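Local coordinates for putative polyketide cyclase (Pseudomonas putida KT2440, PDB 3F7X), which is of unknown function but, as a SnoaL-like putative polyketide cyclase, probably binds a small organic molecule in the pocket of its cone-shaped fold, at residues 96-101 against 121-126; 102-107 against 115-120; 24-29 against 127-132. All blocks are in the same frame, centred on the assembly; numbering follows the deposited sequence.

Contact 1: 96-101 against 121-126; sequences AEFTVH and LPAGAF. With EDO (1,2-ethanediol), chain I.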
# COMPACT_ATOMS: atom_id res chain seq x y z
N ALA A 96 -0.95 -0.22 -8.22
CA ALA A 96 0.14 -0.98 -8.79
C ALA A 96 0.91 -1.66 -7.67
O ALA A 96 1.17 -1.05 -6.64
CB ALA A 96 1.09 -0.09 -9.65
N GLU A 97 1.32 -2.91 -7.94
CA GLU A 97 2.22 -3.63 -7.05
C GLU A 97 3.44 -4.07 -7.86
O GLU A 97 3.32 -4.38 -9.04
CB GLU A 97 1.52 -4.85 -6.42
CG GLU A 97 2.22 -5.29 -5.17
CD GLU A 97 1.57 -6.40 -4.39
OE1 GLU A 97 0.85 -7.21 -5.01
OE2 GLU A 97 1.90 -6.51 -3.18
N PHE A 98 4.60 -4.07 -7.24
CA PHE A 98 5.84 -4.30 -7.93
C PHE A 98 6.95 -4.61 -6.95
O PHE A 98 6.80 -4.49 -5.72
CB PHE A 98 6.19 -3.08 -8.81
CG PHE A 98 6.06 -1.77 -8.11
CD1 PHE A 98 7.08 -1.26 -7.35
CD2 PHE A 98 4.89 -1.07 -8.19
CE1 PHE A 98 6.94 -0.06 -6.69
CE2 PHE A 98 4.74 0.12 -7.51
CZ PHE A 98 5.75 0.62 -6.77
N THR A 99 8.09 -4.99 -7.50
CA THR A 99 9.31 -5.25 -6.73
C THR A 99 10.32 -4.16 -7.06
O THR A 99 10.68 -3.96 -8.23
CB THR A 99 9.92 -6.61 -7.04
OG1 THR A 99 8.94 -7.61 -6.80
CG2 THR A 99 11.14 -6.86 -6.15
N VAL A 100 10.77 -3.46 -6.04
CA VAL A 100 11.81 -2.45 -6.16
C VAL A 100 13.19 -3.09 -6.09
O VAL A 100 13.50 -3.77 -5.14
CB VAL A 100 11.69 -1.39 -5.06
CG1 VAL A 100 12.79 -0.34 -5.22
CG2 VAL A 100 10.30 -0.74 -5.04
N HIS A 101 13.98 -2.86 -7.14
CA HIS A 101 15.40 -3.20 -7.17
C HIS A 101 16.16 -1.89 -7.14
O HIS A 101 16.08 -1.11 -8.07
CB HIS A 101 15.77 -3.96 -8.44
CG HIS A 101 15.12 -5.29 -8.54
ND1 HIS A 101 15.76 -6.45 -8.16
CD2 HIS A 101 13.86 -5.64 -8.88
CE1 HIS A 101 14.92 -7.46 -8.31
NE2 HIS A 101 13.77 -7.00 -8.75
N LEU A 121 12.81 -5.05 -2.52
CA LEU A 121 11.62 -5.24 -1.66
C LEU A 121 10.36 -4.93 -2.40
O LEU A 121 10.36 -4.14 -3.36
CB LEU A 121 11.65 -4.45 -0.33
CG LEU A 121 11.49 -2.92 -0.45
CD1 LEU A 121 11.26 -2.43 0.96
CD2 LEU A 121 12.66 -2.34 -1.11
N PRO A 122 9.26 -5.58 -1.99
CA PRO A 122 8.00 -5.26 -2.59
C PRO A 122 7.56 -3.86 -2.23
O PRO A 122 7.92 -3.33 -1.17
CB PRO A 122 7.03 -6.29 -1.98
CG PRO A 122 7.73 -6.97 -1.01
CD PRO A 122 9.13 -6.68 -1.02
N ALA A 123 6.72 -3.27 -3.07
CA ALA A 123 6.14 -1.98 -2.81
C ALA A 123 4.85 -1.90 -3.61
O ALA A 123 4.50 -2.79 -4.38
CB ALA A 123 7.11 -0.84 -3.18
N GLY A 124 4.10 -0.83 -3.40
CA GLY A 124 2.90 -0.62 -4.18
C GLY A 124 2.53 0.85 -4.13
O GLY A 124 3.12 1.64 -3.38
N ALA A 125 1.54 1.21 -4.92
CA ALA A 125 1.02 2.57 -4.94
C ALA A 125 -0.45 2.54 -5.29
O ALA A 125 -0.92 1.66 -6.00
CB ALA A 125 1.80 3.44 -5.93
N PHE A 126 -1.14 3.56 -4.79
CA PHE A 126 -2.51 3.82 -5.17
C PHE A 126 -2.60 5.20 -5.83
O PHE A 126 -1.87 6.13 -5.46
CB PHE A 126 -3.44 3.79 -3.95
CG PHE A 126 -3.62 2.39 -3.39
CD1 PHE A 126 -4.62 1.56 -3.92
CD2 PHE A 126 -2.79 1.87 -2.42
CE1 PHE A 126 -4.76 0.28 -3.45
CE2 PHE A 126 -2.96 0.60 -1.98
CZ PHE A 126 -3.94 -0.17 -2.48
C1 EDO I . 4.61 -8.72 -5.14
O1 EDO I . 4.85 -9.85 -6.01
C2 EDO I . 5.75 -7.74 -5.27
O2 EDO I . 6.13 -7.67 -6.66
O HOH W 1 3.55 -4.60 -2.16
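The phenyl ring of F98 lies across the backbone of the neighbouring strand, with one face over the peptide that joins A123 to G124. Its chi1 of 47° sets CG between the backbone N and the carbonyl carbon, and from there the ring tips over the strand 121-126 rather than standing straight off the sheet. The carbonyl oxygen of A123 sits above the centre of this face, while F98 CE1 touches A123 CB at 3.6 Å and F98 CE2 reaches the CA of G124 at 3.9 Å. On the same side of the sheet V100 turns its CG2 toward the methyl group of A123, CG2 to CB 3.7 Å, and this CG2 also lies at the edge of the F98 ring, in its plane. L121 extends the apolar row, its CD2 set against V100 CB.

Beneath these side chains the two strands form an antiparallel ladder in the curved sheet of the SnoaL-like α+β fold, with six backbone hydrogen bonds linking the pairs A96-A125, F98-A123 and V100-L121. F98 N meets A123 O at 3.1 Å. An unidentified ligand lies close to the methyl group of A123, so this apolar face probably lines a pocket, consistent with the binding cavity of the family.

E97 and T99 point to the other face. E97 CG is anti to the backbone N (chi1 -159°) and the chain is extended beyond it; its carboxylate forms salt bridges with R93 and R136 of the second subunit, and a water bridges E97 OE2, at 2.7 Å, weakly to A123 O. T99 OG1 is hydrogen-bonded to D82 and, at 2.8 Å, to O2 of an ethanediol probably left from crystallisation.

Contact 2: 102-107 against 115-120; sequences GQYLAD and NGQTYV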
# COMPACT_ATOMS: atom_id res chain seq x y z
N GLY A 102 16.90 -1.63 -6.07
CA GLY A 102 17.52 -0.32 -5.90
C GLY A 102 18.96 -0.38 -5.48
O GLY A 102 19.46 -1.41 -5.00
N GLN A 103 19.60 0.76 -5.63
CA GLN A 103 20.93 0.98 -5.10
C GLN A 103 20.93 2.36 -4.40
O GLN A 103 20.43 3.32 -4.95
CB GLN A 103 21.97 0.98 -6.22
CG GLN A 103 23.40 0.95 -5.66
CD GLN A 103 24.49 0.69 -6.67
OE1 GLN A 103 24.35 0.98 -7.85
NE2 GLN A 103 25.60 0.18 -6.19
N TYR A 104 21.48 2.38 -3.19
CA TYR A 104 21.53 3.59 -2.36
C TYR A 104 22.88 4.27 -2.60
O TYR A 104 23.93 3.74 -2.23
CB TYR A 104 21.34 3.19 -0.91
CG TYR A 104 21.12 4.29 0.09
CD1 TYR A 104 20.68 5.55 -0.28
CD2 TYR A 104 21.33 4.06 1.44
CE1 TYR A 104 20.50 6.54 0.67
CE2 TYR A 104 21.13 5.04 2.39
CZ TYR A 104 20.72 6.29 2.02
OH TYR A 104 20.51 7.31 2.94
N LEU A 105 22.81 5.40 -3.31
CA LEU A 105 24.02 6.04 -3.88
C LEU A 105 24.63 7.13 -3.03
O LEU A 105 25.85 7.31 -3.11
CB LEU A 105 23.70 6.64 -5.27
CG LEU A 105 23.08 5.70 -6.29
CD1 LEU A 105 22.78 6.39 -7.61
CD2 LEU A 105 23.97 4.49 -6.41
N ALA A 106 23.81 7.90 -2.33
CA ALA A 106 24.29 9.06 -1.60
C ALA A 106 23.35 9.27 -0.43
O ALA A 106 22.16 9.04 -0.51
CB ALA A 106 24.39 10.31 -2.50
N ASP A 107 23.90 9.74 0.68
CA ASP A 107 23.16 9.87 1.93
C ASP A 107 21.93 10.70 1.71
O ASP A 107 22.01 11.84 1.21
CB ASP A 107 24.01 10.59 2.97
CG ASP A 107 25.18 9.80 3.46
OD1 ASP A 107 25.44 8.65 3.04
OD2 ASP A 107 25.91 10.40 4.32
N ASN A 115 26.32 3.76 0.87
CA ASN A 115 27.63 3.29 0.37
C ASN A 115 27.50 2.38 -0.85
O ASN A 115 28.38 1.57 -1.15
CB ASN A 115 28.43 2.64 1.49
CG ASN A 115 27.69 1.58 2.18
OD1 ASN A 115 27.10 0.73 1.56
ND2 ASN A 115 27.71 1.63 3.51
N GLY A 116 26.41 2.56 -1.60
CA GLY A 116 26.17 1.77 -2.79
C GLY A 116 25.51 0.44 -2.53
O GLY A 116 25.53 -0.43 -3.40
N GLN A 117 24.87 0.30 -1.37
CA GLN A 117 24.30 -0.98 -1.13
C GLN A 117 23.01 -1.19 -1.96
O GLN A 117 22.31 -0.26 -2.37
CB GLN A 117 24.18 -1.24 0.36
CG GLN A 117 23.25 -0.33 1.11
CD GLN A 117 23.88 1.00 1.46
OE1 GLN A 117 24.32 1.76 0.59
NE2 GLN A 117 23.93 1.30 2.75
N THR A 118 22.76 -2.46 -2.26
CA THR A 118 21.58 -2.82 -3.03
C THR A 118 20.44 -3.20 -2.10
O THR A 118 20.66 -3.65 -0.97
CB THR A 118 21.89 -3.93 -4.01
OG1 THR A 118 22.34 -5.05 -3.27
CG2 THR A 118 22.97 -3.50 -4.99
N TYR A 119 19.22 -3.08 -2.59
CA TYR A 119 18.07 -3.53 -1.85
C TYR A 119 17.03 -4.04 -2.81
O TYR A 119 16.95 -3.58 -3.95
CB TYR A 119 17.53 -2.39 -0.98
CG TYR A 119 17.25 -1.06 -1.67
CD1 TYR A 119 18.25 -0.11 -1.79
CD2 TYR A 119 16.02 -0.76 -2.21
CE1 TYR A 119 17.99 1.13 -2.40
CE2 TYR A 119 15.76 0.46 -2.81
CZ TYR A 119 16.76 1.41 -2.90
OH TYR A 119 16.53 2.61 -3.51
N VAL A 120 16.19 -4.93 -2.33
CA VAL A 120 15.12 -5.52 -3.12
C VAL A 120 13.94 -5.66 -2.18
O VAL A 120 14.07 -6.34 -1.14
CB VAL A 120 15.49 -6.89 -3.74
CG1 VAL A 120 14.31 -7.42 -4.56
CG2 VAL A 120 16.78 -6.83 -4.58
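Y119 folds its phenol ring over the backbone of G102, the residue paired with it across the two strands. From CB the chain turns back at once: chi1 of 52° places CG between the backbone N and the carbonyl carbon, which swings the ring over strand 102-104. CG and CD1 lie near the carbonyl oxygen of G102, CD1 to O 3.7 Å. Further along, CE1 passes G102 C and the amide nitrogen of Q103, and on the other flank CE2 approaches G102 CA at 3.6 Å. The same CA packs directly on the ring face in a CH-pi contact, 3.7 Å from the centroid of the Y119 ring and 17° off its normal. At the tip, OH is hydrogen-bonded to E78 of strand 76-87, which neighbours strand 93-104 on its far side from Y119's own strand.

Under the ring, G102 and Y119 exchange two backbone bonds as an antiparallel hydrogen-bonded pair. Y104 N then donates to Q117 O at 2.9 Å, continuing the ladder toward the connection. Q103, extended from its backbone, brings NE2 to G116 O at 2.9 Å; the acceptor lies in the plane of the Q103 amide, and the bond is close to linear (171°). In one of its two conformers the Q117 side chain runs alongside that of Y104, pointing the same way, and its OE1 accepts a bond from N115 N at 2.8 Å.

The contact forms the outer end of the long hairpin made by strands 93-104 and 118-130. W146 of the C-terminal helix 143-150 meets both tyrosines edge-to-face, Y76 of strand 76-87 packs against them as well, and an unidentified ligand lies close to Y119.

Contact 3: 24-29 against 127-132; sequences ELVNAY and FYIHCG. With EDO (1,2-ethanediol), chain H; EDO (1,2-ethanediol), chain D.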
# COMPACT_ATOMS: atom_id res chain seq x y z
N GLU A 24 -3.03 2.46 -18.91
CA GLU A 24 -2.01 3.03 -19.75
C GLU A 24 -1.26 4.19 -19.11
O GLU A 24 -0.04 4.30 -19.25
CB GLU A 24 -2.61 3.47 -21.08
CG GLU A 24 -3.06 2.27 -21.96
CD GLU A 24 -3.95 2.62 -23.15
OE1 GLU A 24 -4.57 3.70 -23.17
OE2 GLU A 24 -4.03 1.78 -24.08
N LEU A 25 -1.97 5.03 -18.40
CA LEU A 25 -1.42 6.18 -17.72
C LEU A 25 -0.40 5.73 -16.64
O LEU A 25 0.73 6.23 -16.55
CB LEU A 25 -2.54 6.97 -17.12
CG LEU A 25 -2.18 8.24 -16.41
CD1 LEU A 25 -1.43 9.22 -17.24
CD2 LEU A 25 -3.45 8.92 -15.83
N VAL A 26 -0.80 4.75 -15.83
CA VAL A 26 0.06 4.22 -14.77
C VAL A 26 1.23 3.46 -15.39
O VAL A 26 2.35 3.57 -14.90
CB VAL A 26 -0.74 3.42 -13.73
CG1 VAL A 26 0.20 2.72 -12.76
CG2 VAL A 26 -1.73 4.36 -13.01
N ASN A 27 1.00 2.69 -16.45
CA ASN A 27 2.13 2.07 -17.14
C ASN A 27 3.13 3.12 -17.64
O ASN A 27 4.33 2.91 -17.56
CB ASN A 27 1.66 1.28 -18.34
CG ASN A 27 1.05 -0.03 -17.99
OD1 ASN A 27 1.32 -0.60 -16.98
ND2 ASN A 27 0.22 -0.55 -18.92
N ALA A 28 2.63 4.24 -18.17
CA ALA A 28 3.51 5.31 -18.64
C ALA A 28 4.29 5.95 -17.49
O ALA A 28 5.46 6.27 -17.67
CB ALA A 28 2.68 6.38 -19.42
N TYR A 29 3.64 6.11 -16.34
CA TYR A 29 4.27 6.59 -15.14
C TYR A 29 5.45 5.74 -14.76
O TYR A 29 6.56 6.26 -14.57
CB TYR A 29 3.21 6.64 -14.04
CG TYR A 29 3.64 7.11 -12.67
CD1 TYR A 29 3.55 8.46 -12.33
CD2 TYR A 29 3.98 6.22 -11.69
CE1 TYR A 29 3.88 8.89 -11.05
CE2 TYR A 29 4.31 6.64 -10.40
CZ TYR A 29 4.27 7.98 -10.09
OH TYR A 29 4.59 8.44 -8.82
N PHE A 127 -3.52 5.30 -6.79
CA PHE A 127 -3.67 6.49 -7.61
C PHE A 127 -5.12 6.94 -7.66
O PHE A 127 -6.05 6.12 -7.71
CB PHE A 127 -3.25 6.19 -9.05
CG PHE A 127 -1.83 5.75 -9.20
CD1 PHE A 127 -1.50 4.43 -9.07
CD2 PHE A 127 -0.83 6.65 -9.45
CE1 PHE A 127 -0.18 4.01 -9.18
CE2 PHE A 127 0.50 6.24 -9.58
CZ PHE A 127 0.81 4.92 -9.46
N TYR A 128 -5.31 8.26 -7.71
CA TYR A 128 -6.56 8.89 -8.12
C TYR A 128 -6.24 9.64 -9.41
O TYR A 128 -5.22 10.35 -9.47
CB TYR A 128 -7.07 9.85 -7.05
CG TYR A 128 -8.24 10.70 -7.46
CD1 TYR A 128 -9.41 10.14 -7.94
CD2 TYR A 128 -8.15 12.07 -7.40
CE1 TYR A 128 -10.48 10.93 -8.31
CE2 TYR A 128 -9.24 12.87 -7.79
CZ TYR A 128 -10.37 12.29 -8.24
OH TYR A 128 -11.44 13.07 -8.62
N ILE A 129 -7.09 9.47 -10.40
CA ILE A 129 -6.93 10.02 -11.74
C ILE A 129 -8.14 10.88 -12.06
O ILE A 129 -9.27 10.46 -11.84
CB ILE A 129 -6.77 8.89 -12.76
CG1 ILE A 129 -5.45 8.16 -12.47
CG2 ILE A 129 -6.81 9.40 -14.23
CD1 ILE A 129 -5.38 6.79 -13.09
N HIS A 130 -7.88 12.07 -12.56
CA HIS A 130 -8.94 13.03 -12.85
C HIS A 130 -8.52 13.87 -14.02
O HIS A 130 -7.38 14.29 -14.11
CB HIS A 130 -9.23 13.89 -11.61
CG HIS A 130 -10.50 14.69 -11.69
ND1 HIS A 130 -11.75 14.12 -11.67
CD2 HIS A 130 -10.71 16.03 -11.72
CE1 HIS A 130 -12.68 15.06 -11.71
NE2 HIS A 130 -12.07 16.23 -11.76
N CYS A 131 -9.42 14.06 -14.97
CA CYS A 131 -9.13 14.83 -16.21
C CYS A 131 -7.91 14.33 -16.92
O CYS A 131 -7.13 15.10 -17.47
CB CYS A 131 -8.90 16.30 -15.96
SG CYS A 131 -10.36 16.96 -15.49
N GLY A 132 -7.74 13.02 -16.93
CA GLY A 132 -6.66 12.38 -17.64
C GLY A 132 -5.26 12.56 -17.05
O GLY A 132 -4.29 12.23 -17.69
C1 EDO H . -10.83 10.36 -15.00
O1 EDO H . -10.14 11.17 -15.98
C2 EDO H . -11.55 9.21 -15.68
O2 EDO H . -12.35 8.51 -14.72
C1 EDO D . 7.16 7.10 -7.06
O1 EDO D . 5.78 6.88 -7.13
C2 EDO D . 7.49 8.48 -6.43
O2 EDO D . 6.98 8.61 -5.06
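F127 meets both V26 and Y29 of the helix, using its ring differently toward each. With chi1 at -60°, CG lies anti to the carbonyl carbon and the ring extends from the strand to the helix. V26 CG2 is placed above the centre of one face, 4.0 Å from the centroid of the F127 ring, in a CH-pi contact, while V26 CG1 comes down by the rim at CE1. Toward Y29 the same phenyl group offers its edge: F127 CE2 meets the face of the tyrosine in a T-shaped (edge-to-face) pair, with the planes at 83° and Y29 CE2 3.9 Å from F127 CE2.

This is helix-on-sheet packing of the SnoaL-like α+β fold, in which helix 22-35 lies against the concave face of the curved sheet through L25, V26 and Y29, one side of the helix.

Y29 leaves the helix with CG anti to the backbone N (chi1 179°), which sends its phenol past F127 until OH is hydrogen-bonded, at 2.6 Å, to O1 of an ethanediol, probably from the crystallisation liquor, that H51 and N139 also hold. A turn earlier, L25 meets I129 tip to tip, L25 CD2 to I129 CG2 3.8 Å. That leucine methyl also lies 3.9 Å from the carbonyl oxygen of G132, in the turn that follows the strand.

How the contacts relate
Strand 118-130 runs through all three contacts. Contacts 1 and 2 are successive parts of one hairpin with strand 93-104, their centres about 17 Å apart, and are joined by packing of V100 on Y119 and of T99 on V120. Contact 1 is mostly buried, its charged E97 directed to the second subunit; contact 2 is partly exposed and adds a side-chain amide bond from Q103 near the connection. Contact 3, also buried, takes the other end of the strand and replaces backbone pairing with apolar and aromatic packing by helix 22-35. V26 there touches A96 of contact 1, whereas contacts 2 and 3 stay about 14 Å apart at their nearest atoms.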